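Local structure of serine Recombinase (Sulfolobus solfataricus, 3LHF) at residues 8-13 / 17-22; 23-28 / 95-100; 49-54 / 72-77. The protein probably binds DNA and catalyses strand exchange during transposition, this chain being the resolvase-type catalytic domain of a longer serine recombinase. The protein carries 1 engineered substitution. All blocks are in the same frame, centred on the assembly; numbering follows the deposited sequence.

Contact 1: 8-13 / 17-22; sequences ARVSSS and DDLVNQ
Ala8 to Val10 and the helical turn carrying Leu19 and Gln22 run nearly antiparallel, their axes 8.2 Å apart with 158° between the N-to-C directions. The polar part of the contact is a single side chain, Gln22, reaching the backbone of Arg9. Its CG is anti to the backbone N (chi1 -173°) and the chain stays extended beyond, which carries the amide to the strand. Gln22 NE2 donates to Arg9 O at 3.0 Å in an almost straight bond; the carbonyl oxygen lies in the glutamine amide plane, whereas the donor stands about 60° above the carbonyl plane. At the other end of the amide, Arg9 N makes a weak bond of 3.4 Å to Gln22 OE1. This is the first strand-to-helix step of the beta-alpha-beta unit made by strand 3-10, helix 16-29 and strand 35-40, and the Arg9-Val10-Ser11 sequence is consistent with the active-site signature of serine recombinases. Apolar packing completes the interface. Val10 CG1 sits 3.7 Å from Leu19 CB, and Ala8 CB meets Leu19 CD2 at 4.0 Å. Arg9 points its CB away from the helix, and its NE and NH2 bond to the carbonyls of Arg73 and Asp72.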
loop_
_atom_site.group_PDB
_atom_site.type_symbol
_atom_site.label_atom_id
_atom_site.label_comp_id
_atom_site.label_asym_id
_atom_site.label_seq_id
_atom_site.Cartn_x
_atom_site.Cartn_y
_atom_site.Cartn_z
ATOM N N ALA D 8 -8.775 -15.502 0.235
ATOM C CA ALA D 8 -7.899 -16.094 -0.735
ATOM C C ALA D 8 -7.918 -15.355 -2.050
ATOM O O ALA D 8 -8.928 -14.851 -2.445
ATOM C CB ALA D 8 -8.261 -17.512 -0.927
ATOM N N ARG D 9 -6.772 -15.283 -2.700
ATOM C CA ARG D 9 -6.634 -14.632 -3.975
ATOM C C ARG D 9 -5.576 -15.299 -4.821
ATOM O O ARG D 9 -4.613 -15.804 -4.314
ATOM C CB ARG D 9 -6.255 -13.180 -3.757
ATOM C CG ARG D 9 -6.237 -12.376 -4.986
ATOM C CD ARG D 9 -5.448 -11.134 -4.792
ATOM N NE ARG D 9 -4.172 -11.388 -4.146
ATOM C CZ ARG D 9 -3.034 -11.648 -4.772
ATOM N NH1 ARG D 9 -2.976 -11.706 -6.074
ATOM N NH2 ARG D 9 -1.950 -11.860 -4.075
ATOM N N VAL D 10 -5.770 -15.293 -6.122
ATOM C CA VAL D 10 -4.731 -15.629 -7.055
ATOM C C VAL D 10 -4.773 -14.590 -8.123
ATOM O O VAL D 10 -5.783 -13.975 -8.344
ATOM C CB VAL D 10 -4.882 -16.996 -7.700
ATOM C CG1 VAL D 10 -4.932 -18.075 -6.684
ATOM C CG2 VAL D 10 -6.051 -17.038 -8.602
ATOM N N SER D 11 -3.630 -14.376 -8.746
ATOM C CA SER D 11 -3.459 -13.326 -9.731
ATOM C C SER D 11 -4.230 -13.435 -11.017
ATOM O O SER D 11 -4.710 -12.457 -11.510
ATOM C CB SER D 11 -1.993 -13.117 -10.017
ATOM O OG SER D 11 -1.507 -12.146 -9.140
ATOM N N SER D 12 -4.336 -14.635 -11.551
ATOM C CA SER D 12 -4.795 -14.831 -12.905
ATOM C C SER D 12 -5.841 -15.926 -13.029
ATOM O O SER D 12 -5.965 -16.766 -12.181
ATOM C CB SER D 12 -3.592 -15.124 -13.798
ATOM O OG SER D 12 -3.924 -15.940 -14.885
ATOM N N SER D 13 -6.586 -15.901 -14.116
ATOM C CA SER D 13 -7.597 -16.899 -14.412
ATOM C C SER D 13 -6.989 -18.262 -14.693
ATOM O O SER D 13 -7.662 -19.263 -14.638
ATOM C CB SER D 13 -8.487 -16.444 -15.551
ATOM O OG SER D 13 -7.876 -16.640 -16.793
ATOM N N ASP D 17 -7.639 -23.271 -10.832
ATOM C CA ASP D 17 -7.637 -24.523 -10.166
ATOM C C ASP D 17 -6.816 -24.478 -8.884
ATOM O O ASP D 17 -7.136 -25.109 -7.897
ATOM C CB ASP D 17 -7.186 -25.558 -11.145
ATOM C CG ASP D 17 -7.901 -25.427 -12.447
ATOM O OD1 ASP D 17 -7.251 -25.287 -13.491
ATOM O OD2 ASP D 17 -9.124 -25.432 -12.422
ATOM N N ASP D 18 -5.730 -23.732 -8.929
ATOM C CA ASP D 18 -4.889 -23.502 -7.778
ATOM C C ASP D 18 -5.560 -22.721 -6.666
ATOM O O ASP D 18 -5.270 -22.942 -5.517
ATOM C CB ASP D 18 -3.560 -22.902 -8.190
ATOM C CG ASP D 18 -2.651 -23.916 -8.804
ATOM O OD1 ASP D 18 -2.130 -24.755 -8.072
ATOM O OD2 ASP D 18 -2.465 -23.888 -10.021
ATOM N N LEU D 19 -6.441 -21.798 -7.026
ATOM C CA LEU D 19 -7.226 -21.049 -6.059
ATOM C C LEU D 19 -8.127 -21.983 -5.289
ATOM O O LEU D 19 -8.245 -21.884 -4.110
ATOM C CB LEU D 19 -8.079 -20.010 -6.766
ATOM C CG LEU D 19 -8.653 -18.776 -6.079
ATOM C CD1 LEU D 19 -9.878 -18.310 -6.742
ATOM C CD2 LEU D 19 -8.862 -18.876 -4.634
ATOM N N VAL D 20 -8.734 -22.921 -5.978
ATOM C CA VAL D 20 -9.634 -23.846 -5.347
ATOM C C VAL D 20 -8.786 -24.548 -4.315
ATOM O O VAL D 20 -9.225 -24.775 -3.213
ATOM C CB VAL D 20 -10.176 -24.846 -6.372
ATOM C CG1 VAL D 20 -10.841 -26.005 -5.734
ATOM C CG2 VAL D 20 -11.069 -24.179 -7.331
ATOM N N ASN D 21 -7.561 -24.867 -4.695
ATOM C CA ASN D 21 -6.584 -25.489 -3.813
ATOM C C ASN D 21 -6.170 -24.635 -2.648
ATOM O O ASN D 21 -5.954 -25.118 -1.582
ATOM C CB ASN D 21 -5.343 -25.937 -4.575
ATOM C CG ASN D 21 -4.407 -26.729 -3.722
ATOM O OD1 ASN D 21 -4.669 -27.871 -3.424
ATOM N ND2 ASN D 21 -3.318 -26.129 -3.323
ATOM N N GLN D 22 -6.018 -23.352 -2.888
ATOM C CA GLN D 22 -5.673 -22.417 -1.841
ATOM C C GLN D 22 -6.792 -22.370 -0.813
ATOM O O GLN D 22 -6.543 -22.243 0.363
ATOM C CB GLN D 22 -5.399 -21.038 -2.422
ATOM C CG GLN D 22 -4.869 -20.044 -1.461
ATOM C CD GLN D 22 -4.819 -18.685 -2.045
ATOM O OE1 GLN D 22 -4.825 -17.704 -1.353
ATOM N NE2 GLN D 22 -4.773 -18.623 -3.325
#

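Contact 2: 23-28 / 95-100; sequences VKYLEE and VINQED
Tyr25 and Leu26, consecutive residues of helix 16-29, both reach Ile96 in the loop after strand 92-95, with the CA atoms of Leu26 and Ile96 8.1 Å apart. The apolar interactions centre on the CG1-CD1 branch of Ile96. Ile96 points its CB at the helix, and a chi1 of 58° sets CG1 in the cramped site flanked by its own N and C, where it meets the tyrosine. The Tyr25 ring comes from the opposite direction, its CE1 3.5 Å from Ile96 CG1, and the Tyr25 hydroxyl oxygen OH lies 3.6 Å from the same Ile96 CG1. Leu26 also borders this branch through CD2, but the exact placement of Ile96 CD1 is doubtful. On the polar side, the Tyr25 hydroxyl and the Asn97 side-chain amide are neighbours, the amide plane turned 36° from the ring. An alanine in place of Tyr25 is likely to open a gap beside the Ile96 branch and leave the Asn97 amide without its neighbouring hydroxyl. Around the contact, Tyr25 also touches Ala69, and the Ile96 backbone bonds to Val68. Leu26 packs on Leu6 and Ala8 of strand 3-10 while Tyr25 meets the loop after strand 92-95, so helix 16-29 touches both.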
loop_
_atom_site.group_PDB
_atom_site.type_symbol
_atom_site.label_atom_id
_atom_site.label_comp_id
_atom_site.label_asym_id
_atom_site.label_seq_id
_atom_site.Cartn_x
_atom_site.Cartn_y
_atom_site.Cartn_z
ATOM N N VAL D 23 -8.024 -22.443 -1.286
ATOM C CA VAL D 23 -9.160 -22.508 -0.409
ATOM C C VAL D 23 -9.199 -23.780 0.432
ATOM O O VAL D 23 -9.377 -23.738 1.627
ATOM C CB VAL D 23 -10.443 -22.342 -1.197
ATOM C CG1 VAL D 23 -11.574 -23.012 -0.516
ATOM C CG2 VAL D 23 -10.743 -20.904 -1.410
ATOM N N LYS D 24 -9.011 -24.910 -0.208
ATOM C CA LYS D 24 -9.004 -26.163 0.487
ATOM C C LYS D 24 -7.862 -26.207 1.478
ATOM O O LYS D 24 -7.979 -26.770 2.536
ATOM C CB LYS D 24 -8.938 -27.322 -0.491
ATOM N N TYR D 25 -6.746 -25.609 1.114
ATOM C CA TYR D 25 -5.606 -25.542 1.996
ATOM C C TYR D 25 -5.891 -24.749 3.259
ATOM O O TYR D 25 -5.539 -25.159 4.329
ATOM C CB TYR D 25 -4.429 -24.931 1.267
ATOM C CG TYR D 25 -3.340 -24.523 2.189
ATOM C CD1 TYR D 25 -3.165 -23.214 2.542
ATOM C CD2 TYR D 25 -2.509 -25.453 2.736
ATOM C CE1 TYR D 25 -2.186 -22.853 3.382
ATOM C CE2 TYR D 25 -1.532 -25.097 3.578
ATOM C CZ TYR D 25 -1.375 -23.799 3.903
ATOM O OH TYR D 25 -0.399 -23.461 4.751
ATOM N N LEU D 26 -6.542 -23.614 3.129
ATOM C CA LEU D 26 -6.882 -22.819 4.285
ATOM C C LEU D 26 -7.824 -23.569 5.212
ATOM O O LEU D 26 -7.660 -23.550 6.403
ATOM C CB LEU D 26 -7.515 -21.512 3.850
ATOM C CG LEU D 26 -6.572 -20.459 3.307
ATOM C CD1 LEU D 26 -7.274 -19.547 2.385
ATOM C CD2 LEU D 26 -5.942 -19.699 4.414
ATOM N N GLU D 27 -8.795 -24.244 4.629
ATOM C CA GLU D 27 -9.778 -24.986 5.369
ATOM C C GLU D 27 -9.148 -26.108 6.166
ATOM O O GLU D 27 -9.569 -26.383 7.253
ATOM C CB GLU D 27 -10.871 -25.495 4.439
ATOM C CG GLU D 27 -11.610 -24.403 3.742
ATOM C CD GLU D 27 -12.609 -24.912 2.743
ATOM O OE1 GLU D 27 -12.576 -26.087 2.418
ATOM O OE2 GLU D 27 -13.425 -24.136 2.269
ATOM N N GLU D 28 -8.155 -26.766 5.603
ATOM C CA GLU D 28 -7.395 -27.786 6.299
ATOM C C GLU D 28 -6.590 -27.247 7.469
ATOM O O GLU D 28 -6.446 -27.891 8.487
ATOM C CB GLU D 28 -6.482 -28.519 5.333
ATOM N N VAL D 95 -1.552 -15.489 9.359
ATOM C CA VAL D 95 -0.879 -15.785 8.113
ATOM C C VAL D 95 -0.258 -17.162 8.198
ATOM O O VAL D 95 0.637 -17.369 8.954
ATOM C CB VAL D 95 0.243 -14.773 7.854
ATOM C CG1 VAL D 95 1.039 -15.171 6.669
ATOM C CG2 VAL D 95 -0.293 -13.410 7.672
ATOM N N ILE D 96 -0.730 -18.112 7.419
ATOM C CA ILE D 96 -0.277 -19.466 7.606
ATOM C C ILE D 96 1.068 -19.796 6.975
ATOM O O ILE D 96 1.678 -20.740 7.353
ATOM C CB ILE D 96 -1.364 -20.536 7.320
ATOM C CG1 ILE D 96 -1.922 -20.440 5.925
ATOM C CG2 ILE D 96 -2.533 -20.439 8.300
ATOM C CD1 ILE D 96 -3.249 -21.103 5.822
ATOM N N ASN D 97 1.543 -18.997 6.046
ATOM C CA ASN D 97 2.880 -19.175 5.521
ATOM C C ASN D 97 3.570 -17.855 5.452
ATOM O O ASN D 97 3.216 -17.018 4.668
ATOM C CB ASN D 97 2.876 -19.831 4.157
ATOM C CG ASN D 97 2.375 -21.225 4.198
ATOM O OD1 ASN D 97 2.549 -21.929 5.157
ATOM N ND2 ASN D 97 1.719 -21.623 3.156
ATOM N N GLN D 98 4.558 -17.674 6.301
ATOM C CA GLN D 98 5.200 -16.397 6.447
ATOM C C GLN D 98 6.305 -16.141 5.428
ATOM O O GLN D 98 7.457 -16.082 5.777
ATOM C CB GLN D 98 5.733 -16.303 7.860
ATOM C CG GLN D 98 5.767 -14.940 8.423
ATOM C CD GLN D 98 4.474 -14.526 9.029
ATOM O OE1 GLN D 98 3.959 -15.170 9.924
ATOM N NE2 GLN D 98 3.944 -13.429 8.551
ATOM N N GLU D 99 5.923 -15.963 4.174
ATOM C CA GLU D 99 6.848 -15.843 3.057
ATOM C C GLU D 99 6.276 -15.106 1.842
ATOM O O GLU D 99 5.084 -14.926 1.721
ATOM C CB GLU D 99 7.294 -17.229 2.631
ATOM C CG GLU D 99 7.924 -17.312 1.286
ATOM C CD GLU D 99 8.174 -18.723 0.871
ATOM O OE1 GLU D 99 7.314 -19.554 1.130
ATOM O OE2 GLU D 99 9.221 -18.997 0.285
ATOM N N ASP D 100 7.162 -14.719 0.942
ATOM C CA ASP D 100 6.806 -14.265 -0.384
ATOM C C ASP D 100 7.178 -15.394 -1.350
ATOM O O ASP D 100 8.220 -15.988 -1.232
ATOM C CB ASP D 100 7.577 -13.000 -0.773
ATOM C CG ASP D 100 7.118 -11.768 -0.047
ATOM O OD1 ASP D 100 5.922 -11.537 0.085
ATOM O OD2 ASP D 100 7.969 -11.003 0.379
#

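Contact 3: 49-54 / 72-77; sequences KGFLKL and DRLVRF
Phe51 of helix 49-58 reaches across to Leu74 and Val75, where the short helix 71-74 gives way to loop. The dense part of the contact is built round this ring. A chi1 of 179° swings the phenyl group out opposite the Phe51 N, and its CE1 comes to 3.7 Å from Leu74 O and 4.2 Å from Leu74 CD2, while its CZ meets Val75 CG1 at 4.2 Å. Both Leu74 O and the valine methyl approach the ring obliquely. Arg48 forms a cation-pi interaction with Phe51 and a hydrogen bond from NH2 to Leu74 O. The contact thus joins helix 49-58 to the turn after strand 63-68 in the resolvase-type catalytic domain, at a face where Ile81 of the second subunit also packs on Phe51. The looser part is one turn on, where Leu54 CD2 and Leu74 CD2 stand 4.5 Å apart; Tyr7 of strand 3-10 touches both leucines. Farther out, Lys49 and Lys53 occupy the exposed side of helix 49-58. Within 72-77, Asp72 OD1 pairs with Arg73 NH1 at 2.8 Å, and Asp72 OD2 receives a weak bond from Arg76 NH1. The two segments meet through van der Waals contact, including a ring carbon against a backbone carbonyl, with no polar bond between their side chains, while Asp72 and the outer acids Glu104, Asp108 and Asp100 probably fix the two arginines.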
loop_
_atom_site.group_PDB
_atom_site.type_symbol
_atom_site.label_atom_id
_atom_site.label_comp_id
_atom_site.label_asym_id
_atom_site.label_seq_id
_atom_site.Cartn_x
_atom_site.Cartn_y
_atom_site.Cartn_z
ATOM N N LYS D 49 -13.161 -6.927 -5.403
ATOM C CA LYS D 49 -14.447 -6.864 -4.735
ATOM C C LYS D 49 -14.400 -7.588 -3.416
ATOM O O LYS D 49 -14.936 -7.120 -2.436
ATOM C CB LYS D 49 -15.540 -7.459 -5.599
ATOM C CG LYS D 49 -16.217 -6.476 -6.494
ATOM C CD LYS D 49 -17.190 -7.189 -7.398
ATOM C CE LYS D 49 -17.983 -6.236 -8.233
ATOM N NZ LYS D 49 -17.727 -6.461 -9.670
ATOM N N GLY D 50 -13.751 -8.739 -3.413
ATOM C CA GLY D 50 -13.644 -9.537 -2.222
ATOM C C GLY D 50 -12.879 -8.804 -1.159
ATOM O O GLY D 50 -13.216 -8.835 -0.006
ATOM N N PHE D 51 -11.819 -8.147 -1.565
ATOM C CA PHE D 51 -11.006 -7.430 -0.626
ATOM C C PHE D 51 -11.761 -6.291 0.049
ATOM O O PHE D 51 -11.750 -6.160 1.247
ATOM C CB PHE D 51 -9.799 -6.910 -1.387
ATOM C CG PHE D 51 -8.870 -6.129 -0.570
ATOM C CD1 PHE D 51 -7.994 -6.752 0.266
ATOM C CD2 PHE D 51 -8.871 -4.778 -0.635
ATOM C CE1 PHE D 51 -7.166 -6.047 1.002
ATOM C CE2 PHE D 51 -8.045 -4.075 0.101
ATOM C CZ PHE D 51 -7.182 -4.701 0.925
ATOM N N LEU D 52 -12.415 -5.467 -0.745
ATOM C CA LEU D 52 -13.127 -4.302 -0.243
ATOM C C LEU D 52 -14.266 -4.686 0.681
ATOM O O LEU D 52 -14.535 -4.024 1.661
ATOM C CB LEU D 52 -13.622 -3.426 -1.383
ATOM C CG LEU D 52 -12.573 -2.593 -2.114
ATOM C CD1 LEU D 52 -13.005 -2.271 -3.494
ATOM C CD2 LEU D 52 -12.234 -1.374 -1.379
ATOM N N LYS D 53 -14.927 -5.773 0.341
ATOM C CA LYS D 53 -15.952 -6.307 1.174
ATOM C C LYS D 53 -15.414 -6.741 2.510
ATOM O O LYS D 53 -15.968 -6.421 3.520
ATOM C CB LYS D 53 -16.578 -7.503 0.479
ATOM C CG LYS D 53 -17.835 -7.997 1.096
ATOM C CD LYS D 53 -17.677 -9.376 1.606
ATOM C CE LYS D 53 -18.791 -10.288 1.155
ATOM N NZ LYS D 53 -18.786 -11.549 1.912
ATOM N N LEU D 54 -14.326 -7.476 2.509
ATOM C CA LEU D 54 -13.721 -7.889 3.744
ATOM C C LEU D 54 -13.284 -6.693 4.534
ATOM O O LEU D 54 -13.541 -6.591 5.685
ATOM C CB LEU D 54 -12.491 -8.732 3.438
ATOM C CG LEU D 54 -11.485 -9.023 4.534
ATOM C CD1 LEU D 54 -12.116 -9.600 5.728
ATOM C CD2 LEU D 54 -10.433 -9.942 4.042
ATOM N N ASP D 72 0.949 -12.047 1.192
ATOM C CA ASP D 72 0.952 -11.680 -0.199
ATOM C C ASP D 72 -0.481 -11.567 -0.639
ATOM O O ASP D 72 -0.857 -10.723 -1.409
ATOM C CB ASP D 72 1.560 -12.868 -0.939
ATOM C CG ASP D 72 2.247 -12.499 -2.208
ATOM O OD1 ASP D 72 1.607 -12.069 -3.148
ATOM O OD2 ASP D 72 3.445 -12.707 -2.295
ATOM N N ARG D 73 -1.278 -12.475 -0.140
ATOM C CA ARG D 73 -2.598 -12.587 -0.620
ATOM C C ARG D 73 -3.311 -11.295 -0.339
ATOM O O ARG D 73 -4.035 -10.832 -1.172
ATOM C CB ARG D 73 -3.294 -13.739 0.074
ATOM C CG ARG D 73 -3.157 -15.071 -0.604
ATOM C CD ARG D 73 -1.845 -15.228 -1.213
ATOM N NE ARG D 73 -1.928 -15.376 -2.643
ATOM C CZ ARG D 73 -0.974 -15.017 -3.478
ATOM N NH1 ARG D 73 0.136 -14.505 -3.026
ATOM N NH2 ARG D 73 -1.133 -15.180 -4.767
ATOM N N LEU D 74 -3.132 -10.706 0.835
ATOM C CA LEU D 74 -3.808 -9.448 1.069
ATOM C C LEU D 74 -3.335 -8.234 0.290
ATOM O O LEU D 74 -4.120 -7.635 -0.397
ATOM C CB LEU D 74 -3.745 -9.112 2.543
ATOM C CG LEU D 74 -4.691 -9.879 3.429
ATOM C CD1 LEU D 74 -4.411 -9.544 4.843
ATOM C CD2 LEU D 74 -6.105 -9.581 3.072
ATOM N N VAL D 75 -2.075 -7.856 0.425
ATOM C CA VAL D 75 -1.522 -6.749 -0.348
ATOM C C VAL D 75 -0.033 -6.870 -0.580
ATOM O O VAL D 75 0.653 -7.515 0.180
ATOM C CB VAL D 75 -1.731 -5.432 0.358
ATOM C CG1 VAL D 75 -3.056 -4.842 0.011
ATOM C CG2 VAL D 75 -1.571 -5.602 1.832
ATOM N N ARG D 76 0.469 -6.279 -1.647
ATOM C CA ARG D 76 1.892 -6.030 -1.759
ATOM C C ARG D 76 2.440 -4.974 -0.820
ATOM O O ARG D 76 3.460 -5.165 -0.228
ATOM C CB ARG D 76 2.307 -5.716 -3.181
ATOM C CG ARG D 76 3.794 -5.738 -3.382
ATOM C CD ARG D 76 4.255 -7.033 -3.920
ATOM N NE ARG D 76 4.908 -7.842 -2.930
ATOM C CZ ARG D 76 4.820 -9.155 -2.892
ATOM N NH1 ARG D 76 4.111 -9.785 -3.791
ATOM N NH2 ARG D 76 5.449 -9.826 -1.961
ATOM N N PHE D 77 1.743 -3.854 -0.725
ATOM C CA PHE D 77 2.158 -2.717 0.082
ATOM C C PHE D 77 1.136 -2.342 1.114
ATOM O O PHE D 77 -0.019 -2.587 0.954
ATOM C CB PHE D 77 2.370 -1.497 -0.781
ATOM C CG PHE D 77 3.365 -1.684 -1.851
ATOM C CD1 PHE D 77 4.679 -1.923 -1.554
ATOM C CD2 PHE D 77 2.994 -1.612 -3.151
ATOM C CE1 PHE D 77 5.569 -2.090 -2.529
ATOM C CE2 PHE D 77 3.892 -1.783 -4.116
ATOM C CZ PHE D 77 5.179 -2.018 -3.808
#

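Contacts 1 and 3 are buried, contact 2 only partly so, and contact 3 lies deepest, its centre about 5 Å from the chain's centre. Contacts 1 and 2 share helix 16-29 and meet by packing through Ala8, whose CB is 4.0 Å from Leu26 CD1. Contact 1 mixes amide-to-backbone bonding with packing; contact 2 is an aromatic-aliphatic patch with a polar rim; contact 3 is side-chain packing plus a ring-to-carbonyl contact. The links to contact 3 are polar instead: the Arg9 guanidinium ties contact 1 to backbone carbonyls of 72-77 by probable hydrogen bonds, and Asp100 OD1 of contact 2 forms a 2.7 Å salt bridge with Arg76 NH2.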